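Local structure of 7,8-dihydro-6-hydroxymethylpterin pyrophosphokinase-dihydropteroate synthase (Plasmodium falciparum, 6JWY) at residues L7-E12 with Y232-K237; I479-I484 with D496-L501; I500-S505 with S525-H530. The protein probably catalyses two successive steps of folate biosynthesis: diphosphate transfer from ATP to 6-hydroxymethyl-7,8-dihydropterin, then condensation of the product with 4-aminobenzoate to give 7,8-dihydropteroate. The protein carries 1 engineered substitution. All blocks are in the same frame, centred on the assembly; numbering follows the deposited sequence.

Interaction 1 (L7-E12 with Y232-K237); sequences LILSEE and YKILSK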
loop_
_atom_site.group_PDB
_atom_site.type_symbol
_atom_site.label_atom_id
_atom_site.label_comp_id
_atom_site.label_asym_id
_atom_site.label_seq_id
_atom_site.Cartn_x
_atom_site.Cartn_y
_atom_site.Cartn_z
ATOM N N LEU A 7 56.856 3.483 -26.401
ATOM C CA LEU A 7 56.589 4.554 -25.455
ATOM C C LEU A 7 55.403 4.158 -24.565
ATOM O O LEU A 7 54.795 5.009 -23.908
ATOM C CB LEU A 7 56.278 5.815 -26.271
ATOM C CG LEU A 7 56.723 7.147 -25.670
ATOM C CD1 LEU A 7 58.157 7.474 -26.071
ATOM C CD2 LEU A 7 55.781 8.269 -26.095
ATOM N N ILE A 8 55.079 2.853 -24.560
ATOM C CA ILE A 8 54.044 2.290 -23.707
ATOM C C ILE A 8 54.639 2.031 -22.321
ATOM O O ILE A 8 53.921 1.994 -21.321
ATOM C CB ILE A 8 53.385 1.051 -24.364
ATOM C CG1 ILE A 8 51.952 1.349 -24.825
ATOM C CG2 ILE A 8 53.426 -0.166 -23.453
ATOM C CD1 ILE A 8 51.090 0.122 -25.076
ATOM N N LEU A 9 55.967 1.891 -22.262
ATOM C CA LEU A 9 56.639 1.676 -20.988
ATOM C C LEU A 9 57.169 3.004 -20.446
ATOM O O LEU A 9 58.112 3.018 -19.657
ATOM C CB LEU A 9 57.756 0.642 -21.165
ATOM C CG LEU A 9 57.314 -0.747 -21.626
ATOM C CD1 LEU A 9 58.463 -1.733 -21.514
ATOM C CD2 LEU A 9 56.119 -1.249 -20.825
ATOM N N SER A 10 56.522 4.106 -20.847
ATOM C CA SER A 10 56.929 5.453 -20.481
ATOM C C SER A 10 57.112 5.568 -18.970
ATOM O O SER A 10 56.253 5.150 -18.195
ATOM C CB SER A 10 55.962 6.480 -21.008
ATOM O OG SER A 10 56.653 7.659 -21.399
ATOM N N GLU A 11 58.262 6.137 -18.585
ATOM C CA GLU A 11 58.708 6.262 -17.207
ATOM C C GLU A 11 57.733 7.131 -16.419
ATOM O O GLU A 11 57.654 7.011 -15.196
ATOM C CB GLU A 11 60.102 6.899 -17.177
ATOM C CG GLU A 11 61.253 5.905 -17.128
ATOM C CD GLU A 11 61.821 5.676 -15.736
ATOM O OE1 GLU A 11 61.158 4.984 -14.932
ATOM O OE2 GLU A 11 62.917 6.205 -15.447
ATOM N N GLU A 12 56.990 7.977 -17.149
ATOM C CA GLU A 12 56.205 9.076 -16.602
ATOM C C GLU A 12 55.010 8.556 -15.801
ATOM O O GLU A 12 54.152 7.854 -16.332
ATOM C CB GLU A 12 55.806 10.061 -17.708
ATOM C CG GLU A 12 55.303 9.399 -18.982
ATOM C CD GLU A 12 54.746 10.337 -20.041
ATOM O OE1 GLU A 12 55.316 11.429 -20.225
ATOM O OE2 GLU A 12 53.738 9.971 -20.680
ATOM N N TYR A 232 54.658 -9.741 -21.116
ATOM C CA TYR A 232 55.485 -9.904 -19.931
ATOM C C TYR A 232 55.983 -8.532 -19.484
ATOM O O TYR A 232 55.946 -8.205 -18.302
ATOM C CB TYR A 232 56.648 -10.868 -20.181
ATOM C CG TYR A 232 57.519 -11.126 -18.974
ATOM C CD1 TYR A 232 58.549 -10.259 -18.628
ATOM C CD2 TYR A 232 57.330 -12.251 -18.184
ATOM C CE1 TYR A 232 59.357 -10.490 -17.524
ATOM C CE2 TYR A 232 58.128 -12.496 -17.078
ATOM C CZ TYR A 232 59.143 -11.614 -16.745
ATOM O OH TYR A 232 59.934 -11.841 -15.658
ATOM N N LYS A 233 56.432 -7.732 -20.453
ATOM C CA LYS A 233 57.047 -6.453 -20.152
ATOM C C LYS A 233 56.035 -5.534 -19.479
ATOM O O LYS A 233 56.397 -4.844 -18.527
ATOM C CB LYS A 233 57.707 -5.827 -21.388
ATOM C CG LYS A 233 59.207 -6.075 -21.524
ATOM C CD LYS A 233 60.003 -4.909 -22.112
ATOM C CE LYS A 233 60.020 -4.833 -23.629
ATOM N NZ LYS A 233 60.753 -5.959 -24.260
ATOM N N ILE A 234 54.785 -5.540 -19.972
ATOM C CA ILE A 234 53.716 -4.688 -19.460
ATOM C C ILE A 234 53.330 -5.154 -18.055
ATOM O O ILE A 234 53.322 -4.366 -17.114
ATOM C CB ILE A 234 52.503 -4.629 -20.423
ATOM C CG1 ILE A 234 52.858 -3.970 -21.761
ATOM C CG2 ILE A 234 51.313 -3.933 -19.779
ATOM C CD1 ILE A 234 51.881 -4.293 -22.878
ATOM N N LEU A 235 53.041 -6.447 -17.923
ATOM C CA LEU A 235 52.760 -7.051 -16.630
ATOM C C LEU A 235 53.837 -6.688 -15.599
ATOM O O LEU A 235 53.524 -6.317 -14.472
ATOM C CB LEU A 235 52.613 -8.566 -16.817
ATOM C CG LEU A 235 51.186 -9.119 -16.739
ATOM C CD1 LEU A 235 50.138 -8.091 -17.150
ATOM C CD2 LEU A 235 51.035 -10.404 -17.541
ATOM N N SER A 236 55.110 -6.783 -15.987
ATOM C CA SER A 236 56.222 -6.629 -15.060
ATOM C C SER A 236 56.323 -5.191 -14.568
ATOM O O SER A 236 56.828 -4.954 -13.474
ATOM C CB SER A 236 57.514 -7.046 -15.693
ATOM O OG SER A 236 57.489 -8.429 -15.977
ATOM N N LYS A 237 55.866 -4.253 -15.407
ATOM C CA LYS A 237 55.903 -2.845 -15.051
ATOM C C LYS A 237 55.082 -2.639 -13.777
ATOM O O LYS A 237 55.511 -1.925 -12.871
ATOM C CB LYS A 237 55.359 -1.972 -16.185
ATOM C CG LYS A 237 55.380 -0.494 -15.851
ATOM C CD LYS A 237 55.188 0.438 -17.027
ATOM C CE LYS A 237 55.046 1.890 -16.601
ATOM N NZ LYS A 237 55.810 2.230 -15.375
#
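Leu9 reaches from the loop 7-12 across to helix segment 232-237 and lies against the side chains of Lys233, Ile234 and Lys237, residues set one and three or four positions apart and so gathered on one side of the helix. Its CB does not start straight for the helix. The first torsion, with CG opposite the carbonyl carbon (chi1 -61°), swings the branch point over, and CG then divides the contact between two methyls. CD1 lies against the aliphatic middle of Lys233, 3.6 Å from its CD, and the two side chains cross at about a right angle. Bends along the lysine chain carry its ammonium group away, leaving methylenes for the leucine. CD2 takes the other direction: it stands 4.3 Å from CG1 of Ile234 and lies equally loosely against CD of Lys237. A branched, wholly apolar tip suits this position because it can touch three helix residues at once.

Ile8 adds a second apolar touch, its CG2 lying 4.2 Å from CG1 of Ile234. Lys237 runs nearly extended toward the loop and brings CE to 3.8 Å from the carbonyl O of Ser10. This is a van der Waals approach; a polar partner of that oxygen is ND2 of Asn175, in a weak hydrogen bond. A long lysine is apt here: its methylenes border Leu9 while its chain spans the gap to the loop backbone.

The contact lies on the surface of the pyrophosphokinase part. It brings the loop before strand 16-24 against helix 228-238. Ile234 continues inward onto Val182 of helix 177-190, the helix that also carries the ATP-binding Lys185, while Leu235 packs against both that helix and helix 304-312.

Interaction 2 (I479-I484 with D496-L501); sequences ISIDTI and DLVDIL. With CKL (4-[(2-azanyl-4-oxidanylidene-7,8-dihydro-3~{H}-pteridin-6-yl)methylamino]-~{N}-(5,6-dimethoxypyrimidin-4-yl)benzenesulfonamide), chain C.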
loop_
_atom_site.group_PDB
_atom_site.type_symbol
_atom_site.label_atom_id
_atom_site.label_comp_id
_atom_site.label_asym_id
_atom_site.label_seq_id
_atom_site.Cartn_x
_atom_site.Cartn_y
_atom_site.Cartn_z
ATOM N N ILE A 479 25.114 -10.114 11.874
ATOM C CA ILE A 479 25.377 -9.402 13.114
ATOM C C ILE A 479 25.817 -7.987 12.750
ATOM O O ILE A 479 26.776 -7.779 11.982
ATOM C CB ILE A 479 26.456 -10.114 13.973
ATOM C CG1 ILE A 479 26.180 -11.606 14.203
ATOM C CG2 ILE A 479 26.700 -9.387 15.280
ATOM C CD1 ILE A 479 25.117 -11.895 15.257
ATOM N N SER A 480 25.089 -7.024 13.316
ATOM C CA SER A 480 25.501 -5.647 13.200
ATOM C C SER A 480 25.830 -5.124 14.592
ATOM O O SER A 480 25.155 -5.467 15.567
ATOM C CB SER A 480 24.475 -4.831 12.437
ATOM O OG SER A 480 23.674 -3.994 13.269
ATOM N N ILE A 481 26.891 -4.320 14.661
ATOM C CA ILE A 481 27.252 -3.646 15.893
ATOM C C ILE A 481 26.956 -2.148 15.779
ATOM O O ILE A 481 27.454 -1.460 14.888
ATOM C CB ILE A 481 28.705 -3.957 16.322
ATOM C CG1 ILE A 481 29.016 -3.313 17.684
ATOM C CG2 ILE A 481 29.704 -3.593 15.230
ATOM C CD1 ILE A 481 30.323 -3.686 18.273
ATOM N N ASP A 482 26.131 -1.663 16.717
ATOM C CA ASP A 482 25.704 -0.279 16.782
ATOM C C ASP A 482 26.790 0.486 17.532
ATOM O O ASP A 482 26.731 0.580 18.759
ATOM C CB ASP A 482 24.392 -0.187 17.553
ATOM C CG ASP A 482 23.722 1.170 17.508
ATOM O OD1 ASP A 482 24.434 2.193 17.355
ATOM O OD2 ASP A 482 22.485 1.206 17.651
ATOM N N THR A 483 27.760 1.040 16.795
ATOM C CA THR A 483 28.885 1.719 17.410
ATOM C C THR A 483 29.367 2.864 16.523
ATOM O O THR A 483 29.231 2.774 15.305
ATOM C CB THR A 483 30.028 0.737 17.673
ATOM O OG1 THR A 483 30.927 1.516 18.449
ATOM C CG2 THR A 483 30.769 0.262 16.442
ATOM N N ILE A 484 29.951 3.910 17.140
ATOM C CA ILE A 484 30.651 4.960 16.393
ATOM C C ILE A 484 32.150 4.915 16.695
ATOM O O ILE A 484 32.885 5.802 16.261
ATOM C CB ILE A 484 30.106 6.373 16.669
ATOM C CG1 ILE A 484 30.340 6.807 18.119
ATOM C CG2 ILE A 484 28.662 6.492 16.264
ATOM C CD1 ILE A 484 29.939 8.242 18.407
ATOM N N ASP A 496 36.486 -11.764 13.799
ATOM C CA ASP A 496 35.328 -12.132 12.994
ATOM C C ASP A 496 34.063 -12.220 13.854
ATOM O O ASP A 496 33.465 -13.286 13.984
ATOM C CB ASP A 496 35.630 -13.351 12.122
ATOM C CG ASP A 496 36.823 -13.144 11.190
ATOM O OD1 ASP A 496 36.933 -12.048 10.579
ATOM O OD2 ASP A 496 37.651 -14.073 11.075
ATOM N N LEU A 497 33.641 -11.089 14.429
ATOM C CA LEU A 497 32.558 -11.088 15.392
ATOM C C LEU A 497 31.309 -10.424 14.815
ATOM O O LEU A 497 30.228 -10.561 15.384
ATOM C CB LEU A 497 33.008 -10.333 16.651
ATOM C CG LEU A 497 34.074 -10.981 17.541
ATOM C CD1 LEU A 497 34.209 -10.228 18.868
ATOM C CD2 LEU A 497 33.788 -12.442 17.790
ATOM N N VAL A 498 31.455 -9.649 13.728
ATOM C CA VAL A 498 30.341 -8.859 13.204
ATOM C C VAL A 498 30.382 -8.849 11.683
ATOM O O VAL A 498 31.415 -9.174 11.086
ATOM C CB VAL A 498 30.366 -7.419 13.735
ATOM C CG1 VAL A 498 30.145 -7.362 15.236
ATOM C CG2 VAL A 498 31.657 -6.720 13.353
ATOM N N ASP A 499 29.238 -8.489 11.077
ATOM C CA ASP A 499 29.152 -8.363 9.633
ATOM C C ASP A 499 28.970 -6.900 9.211
ATOM O O ASP A 499 29.478 -6.521 8.147
ATOM C CB ASP A 499 28.037 -9.240 9.073
ATOM C CG ASP A 499 28.123 -10.669 9.579
ATOM O OD1 ASP A 499 29.126 -11.328 9.242
ATOM O OD2 ASP A 499 27.170 -11.113 10.323
ATOM N N ILE A 500 28.261 -6.098 10.043
ATOM C CA ILE A 500 27.803 -4.775 9.648
ATOM C C ILE A 500 28.156 -3.756 10.725
ATOM O O ILE A 500 27.943 -4.005 11.917
ATOM C CB ILE A 500 26.282 -4.773 9.395
ATOM C CG1 ILE A 500 25.889 -5.658 8.199
ATOM C CG2 ILE A 500 25.730 -3.346 9.283
ATOM C CD1 ILE A 500 24.386 -5.769 7.973
ATOM N N LEU A 501 28.626 -2.583 10.281
ATOM C CA LEU A 501 28.745 -1.437 11.166
ATOM C C LEU A 501 27.462 -0.622 11.070
ATOM O O LEU A 501 27.084 -0.194 9.980
ATOM C CB LEU A 501 29.956 -0.610 10.704
ATOM C CG LEU A 501 30.066 0.791 11.309
ATOM C CD1 LEU A 501 30.291 0.707 12.819
ATOM C CD2 LEU A 501 31.153 1.609 10.612
HETATM C C2 CKL C . 19.989 2.982 13.748
HETATM C C4 CKL C . 18.073 3.983 14.706
HETATM C C5 CKL C . 18.575 3.753 16.067
HETATM C C6 CKL C . 19.892 3.094 16.111
HETATM O O24 CKL C . 12.834 9.659 20.826
HETATM S S21 CKL C . 13.162 8.584 21.738
HETATM O O23 CKL C . 11.979 7.795 21.857
HETATM N N22 CKL C . 13.556 8.984 23.263
HETATM C C25 CKL C . 13.804 10.237 23.723
HETATM C C30 CKL C . 14.069 10.410 25.076
HETATM O O31 CKL C . 14.087 9.336 25.934
HETATM C C32 CKL C . 15.321 8.702 26.283
HETATM C C29 CKL C . 14.299 11.691 25.549
HETATM O O33 CKL C . 14.558 11.897 26.887
HETATM C C34 CKL C . 14.007 13.014 27.605
HETATM N N28 CKL C . 14.274 12.731 24.677
HETATM C C27 CKL C . 14.018 12.544 23.368
HETATM N N26 CKL C . 13.780 11.314 22.891
HETATM C C18 CKL C . 14.470 7.799 21.228
HETATM C C17 CKL C . 14.706 6.514 21.721
HETATM C C16 CKL C . 15.836 5.825 21.301
HETATM C C19 CKL C . 15.381 8.398 20.342
HETATM C C20 CKL C . 16.514 7.698 19.924
HETATM C C15 CKL C . 16.730 6.394 20.389
HETATM N N14 CKL C . 17.836 5.690 19.964
HETATM C C13 CKL C . 17.981 4.233 19.832
HETATM C C8 CKL C . 18.525 3.892 18.450
HETATM C C9 CKL C . 19.845 3.222 18.536
HETATM N N10 CKL C . 20.450 2.862 17.293
HETATM N N1 CKL C . 20.542 2.716 14.962
HETATM N N7 CKL C . 17.918 4.126 17.222
HETATM O O12 CKL C . 16.958 4.528 14.542
HETATM N N3 CKL C . 18.806 3.604 13.638
HETATM N N11 CKL C . 20.654 2.661 12.623
#
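One carbonyl takes two consecutive backbone N-H groups: O of Ile479 accepts from N of Asp499 at 2.7 Å and from N of Ile500 at 3.0 Å. The side chain of Asp499 closes the arrangement, receiving the N-H of the same isoleucine on OD2 at 2.8 Å through its anti lone pair, in a fairly straight bond (162° at the hydrogen). Both backbone polar groups of Ile479 are thus tied to the start of the neighbouring strand. Asp499 suits this place because its short side chain brings the carboxylate across to the N-H of Ile479.

Beyond this point regular parallel pairing takes over, with N of Ile481 bonded to O of Ile500 at 3.0 Å. These are neighbouring strands of the TIM barrel, joined by a beta-alpha-beta crossover through helix 486-494. Toward that helix lies a layer of branched apolar residues: CG2 of Ile481 meets CG1 of Val498 at 3.8 Å as the two side chains cross obliquely, and both also touch Cys492 of the helix.

Farther along, both branches of Thr483 are used. Its CG2 sits 3.7 Å from CD1 of Leu501, while OG1 is hydrogen-bonded to Glu448 and to N of Asn485. Asp482 faces the other way, into the pterin pocket. With CG anti to the backbone N (chi1 -171°), its OD2 accepts the N-H of N10 of the bound pterin-sulfa adduct at 2.6 Å; an acid is well matched to that N-H of the dihydropteridine ring.

Interaction 3 (I500-S505 with S525-H530); sequences ILNDIS and SVVLMH. With CKL (4-[(2-azanyl-4-oxidanylidene-7,8-dihydro-3~{H}-pteridin-6-yl)methylamino]-~{N}-(5,6-dimethoxypyrimidin-4-yl)benzenesulfonamide), chain C; ACT (acetate ion), chain I.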
loop_
_atom_site.group_PDB
_atom_site.type_symbol
_atom_site.label_atom_id
_atom_site.label_comp_id
_atom_site.label_asym_id
_atom_site.label_seq_id
_atom_site.Cartn_x
_atom_site.Cartn_y
_atom_site.Cartn_z
ATOM N N ILE A 500 28.261 -6.098 10.043
ATOM C CA ILE A 500 27.803 -4.775 9.648
ATOM C C ILE A 500 28.156 -3.756 10.725
ATOM O O ILE A 500 27.943 -4.005 11.917
ATOM C CB ILE A 500 26.282 -4.773 9.395
ATOM C CG1 ILE A 500 25.889 -5.658 8.199
ATOM C CG2 ILE A 500 25.730 -3.346 9.283
ATOM C CD1 ILE A 500 24.386 -5.769 7.973
ATOM N N LEU A 501 28.626 -2.583 10.281
ATOM C CA LEU A 501 28.745 -1.437 11.166
ATOM C C LEU A 501 27.462 -0.622 11.070
ATOM O O LEU A 501 27.084 -0.194 9.980
ATOM C CB LEU A 501 29.956 -0.610 10.704
ATOM C CG LEU A 501 30.066 0.791 11.309
ATOM C CD1 LEU A 501 30.291 0.707 12.819
ATOM C CD2 LEU A 501 31.153 1.609 10.612
ATOM N N ASN A 502 26.806 -0.407 12.211
ATOM C CA ASN A 502 25.665 0.502 12.323
ATOM C C ASN A 502 26.193 1.765 13.001
ATOM O O ASN A 502 26.342 1.804 14.229
ATOM C CB ASN A 502 24.514 -0.154 13.098
ATOM C CG ASN A 502 23.348 0.757 13.408
ATOM O OD1 ASN A 502 23.201 1.810 12.802
ATOM N ND2 ASN A 502 22.505 0.380 14.355
ATOM N N ASP A 503 26.583 2.748 12.181
ATOM C CA ASP A 503 27.261 3.948 12.656
ATOM C C ASP A 503 26.241 5.081 12.678
ATOM O O ASP A 503 25.910 5.647 11.650
ATOM C CB ASP A 503 28.497 4.258 11.809
ATOM C CG ASP A 503 29.358 5.423 12.317
ATOM O OD1 ASP A 503 28.779 6.471 12.716
ATOM O OD2 ASP A 503 30.630 5.298 12.271
ATOM N N ILE A 504 25.724 5.414 13.852
ATOM C CA ILE A 504 24.652 6.392 13.886
ATOM C C ILE A 504 25.152 7.816 13.624
ATOM O O ILE A 504 24.355 8.751 13.638
ATOM C CB ILE A 504 23.912 6.307 15.232
ATOM C CG1 ILE A 504 24.855 6.647 16.391
ATOM C CG2 ILE A 504 23.248 4.936 15.380
ATOM C CD1 ILE A 504 24.158 7.294 17.541
ATOM N N SER A 505 26.457 8.011 13.398
ATOM C CA SER A 505 26.927 9.341 13.042
ATOM C C SER A 505 27.203 9.404 11.535
ATOM O O SER A 505 27.708 10.409 11.004
ATOM C CB SER A 505 28.132 9.718 13.848
ATOM O OG SER A 505 29.312 9.208 13.246
ATOM N N SER A 525 29.468 -4.246 5.192
ATOM C CA SER A 525 28.370 -3.314 4.941
ATOM C C SER A 525 28.203 -2.392 6.147
ATOM O O SER A 525 28.644 -2.722 7.259
ATOM C CB SER A 525 27.064 -4.037 4.692
ATOM O OG SER A 525 27.165 -4.933 3.603
ATOM N N VAL A 526 27.465 -1.292 5.927
ATOM C CA VAL A 526 27.396 -0.205 6.871
ATOM C C VAL A 526 26.028 0.451 6.727
ATOM O O VAL A 526 25.569 0.665 5.601
ATOM C CB VAL A 526 28.526 0.784 6.514
ATOM C CG1 VAL A 526 28.452 1.233 5.056
ATOM C CG2 VAL A 526 28.643 1.961 7.482
ATOM N N VAL A 527 25.421 0.802 7.871
ATOM C CA VAL A 527 24.231 1.632 7.976
ATOM C C VAL A 527 24.664 3.064 8.284
ATOM O O VAL A 527 25.309 3.284 9.290
ATOM C CB VAL A 527 23.335 1.132 9.125
ATOM C CG1 VAL A 527 22.061 1.947 9.266
ATOM C CG2 VAL A 527 22.999 -0.319 8.942
ATOM N N LEU A 528 24.259 4.038 7.458
ATOM C CA LEU A 528 24.573 5.439 7.696
ATOM C C LEU A 528 23.291 6.101 8.162
ATOM O O LEU A 528 22.333 6.142 7.420
ATOM C CB LEU A 528 24.964 6.077 6.358
ATOM C CG LEU A 528 26.246 5.584 5.688
ATOM C CD1 LEU A 528 26.478 6.313 4.354
ATOM C CD2 LEU A 528 27.465 5.712 6.620
ATOM N N MET A 529 23.270 6.648 9.369
ATOM C CA MET A 529 22.040 7.225 9.897
ATOM C C MET A 529 22.188 8.745 10.026
ATOM O O MET A 529 23.274 9.241 10.291
ATOM C CB MET A 529 21.726 6.625 11.277
ATOM C CG MET A 529 20.341 6.961 11.765
ATOM S SD MET A 529 20.181 6.760 13.543
ATOM C CE MET A 529 20.950 8.258 14.181
ATOM N N HIS A 530 21.085 9.481 9.863
ATOM C CA HIS A 530 21.116 10.924 10.028
ATOM C C HIS A 530 20.805 11.278 11.473
ATOM O O HIS A 530 19.848 10.740 12.047
ATOM C CB HIS A 530 20.046 11.633 9.183
ATOM C CG HIS A 530 19.987 13.094 9.493
ATOM N ND1 HIS A 530 19.138 13.619 10.461
ATOM C CD2 HIS A 530 20.717 14.131 9.021
ATOM C CE1 HIS A 530 19.317 14.921 10.545
ATOM N NE2 HIS A 530 20.284 15.264 9.659
HETATM C C2 CKL C . 19.989 2.982 13.748
HETATM C C4 CKL C . 18.073 3.983 14.706
HETATM C C5 CKL C . 18.575 3.753 16.067
HETATM C C6 CKL C . 19.892 3.094 16.111
HETATM O O24 CKL C . 12.834 9.659 20.826
HETATM S S21 CKL C . 13.162 8.584 21.738
HETATM O O23 CKL C . 11.979 7.795 21.857
HETATM N N22 CKL C . 13.556 8.984 23.263
HETATM C C25 CKL C . 13.804 10.237 23.723
HETATM C C30 CKL C . 14.069 10.410 25.076
HETATM O O31 CKL C . 14.087 9.336 25.934
HETATM C C32 CKL C . 15.321 8.702 26.283
HETATM C C29 CKL C . 14.299 11.691 25.549
HETATM O O33 CKL C . 14.558 11.897 26.887
HETATM C C34 CKL C . 14.007 13.014 27.605
HETATM N N28 CKL C . 14.274 12.731 24.677
HETATM C C27 CKL C . 14.018 12.544 23.368
HETATM N N26 CKL C . 13.780 11.314 22.891
HETATM C C18 CKL C . 14.470 7.799 21.228
HETATM C C17 CKL C . 14.706 6.514 21.721
HETATM C C16 CKL C . 15.836 5.825 21.301
HETATM C C19 CKL C . 15.381 8.398 20.342
HETATM C C20 CKL C . 16.514 7.698 19.924
HETATM C C15 CKL C . 16.730 6.394 20.389
HETATM N N14 CKL C . 17.836 5.690 19.964
HETATM C C13 CKL C . 17.981 4.233 19.832
HETATM C C8 CKL C . 18.525 3.892 18.450
HETATM C C9 CKL C . 19.845 3.222 18.536
HETATM N N10 CKL C . 20.450 2.862 17.293
HETATM N N1 CKL C . 20.542 2.716 14.962
HETATM N N7 CKL C . 17.918 4.126 17.222
HETATM O O12 CKL C . 16.958 4.528 14.542
HETATM N N3 CKL C . 18.806 3.604 13.638
HETATM N N11 CKL C . 20.654 2.661 12.623
HETATM C C ACT I . 20.882 18.476 8.471
HETATM O O ACT I . 21.259 18.085 9.591
HETATM O OXT ACT I . 20.393 19.616 8.254
HETATM C CH3 ACT I . 21.057 17.527 7.288
#
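Val527 and Asn502 pair in the close-set part of this contact, where the axes of strand segments 500-503 and 525-529 approach to 4.6 Å, 13° from parallel. N of Val527 bonds to O of Leu501 at 2.9 Å, and its own O receives N of Asp503 at 3.2 Å. On the face opposite Asn502, Leu501 and Val526 lie side by side, pointing the same way; their branched apolar side chains suit a buried layer.

On the pocket face, Asn502 serves the ligand's pterin with both ends of its amide: OD1 accepts from the amino group N11 at 2.7 Å, and ND2 donates to N1 at 3.1 Å. An amide suits this donor-acceptor edge. ND2 also bonds to Asp430, which helps fix which way the amide is turned. CG1 of Val527 borders the same amino group.

The pairing then opens. O of Asp503 stands 3.6 Å from N of Met529 without a hydrogen bond, as the chain turns away in an Asx turn, OD1 of Asp503 accepting N of Ser505; OG of Ser505 donates to the same oxygen. The partly exposed Ile504 borders the pterin through CG2; the unbranched Met529 bends at chi3 (79°), putting CE 3.7 Å from CB of Ile504 and SD 3.4 Å from N3 of the pterin.

Strands 478-482 and 572-575 flank the pair, and helix 547-564 packs over Val526 and Leu528.

Overall arrangement
Interactions 2 and 3 are consecutive pieces of one parallel barrel sheet: they share Ile500 and Leu501, and their centres lie 9 Å apart. Strand 500-503 is their common member, probably hydrogen-bonded to strand 478-482 also through Asn502, whose N lies 2.9 Å from O of Ile481. Together they supply neighbouring polar side chains, Asp482 and Asn502, to the bound pterin adduct, whose other hydrogen-bonding partners include Asp575 and Lys609. Interaction 1 belongs to the other enzyme part. The nearest atoms of interactions 1 and 2 are about 31 Å apart, as are those of interactions 1 and 3. The Ile234 side chain is about 13 Å from bound ATP, at some distance from that site.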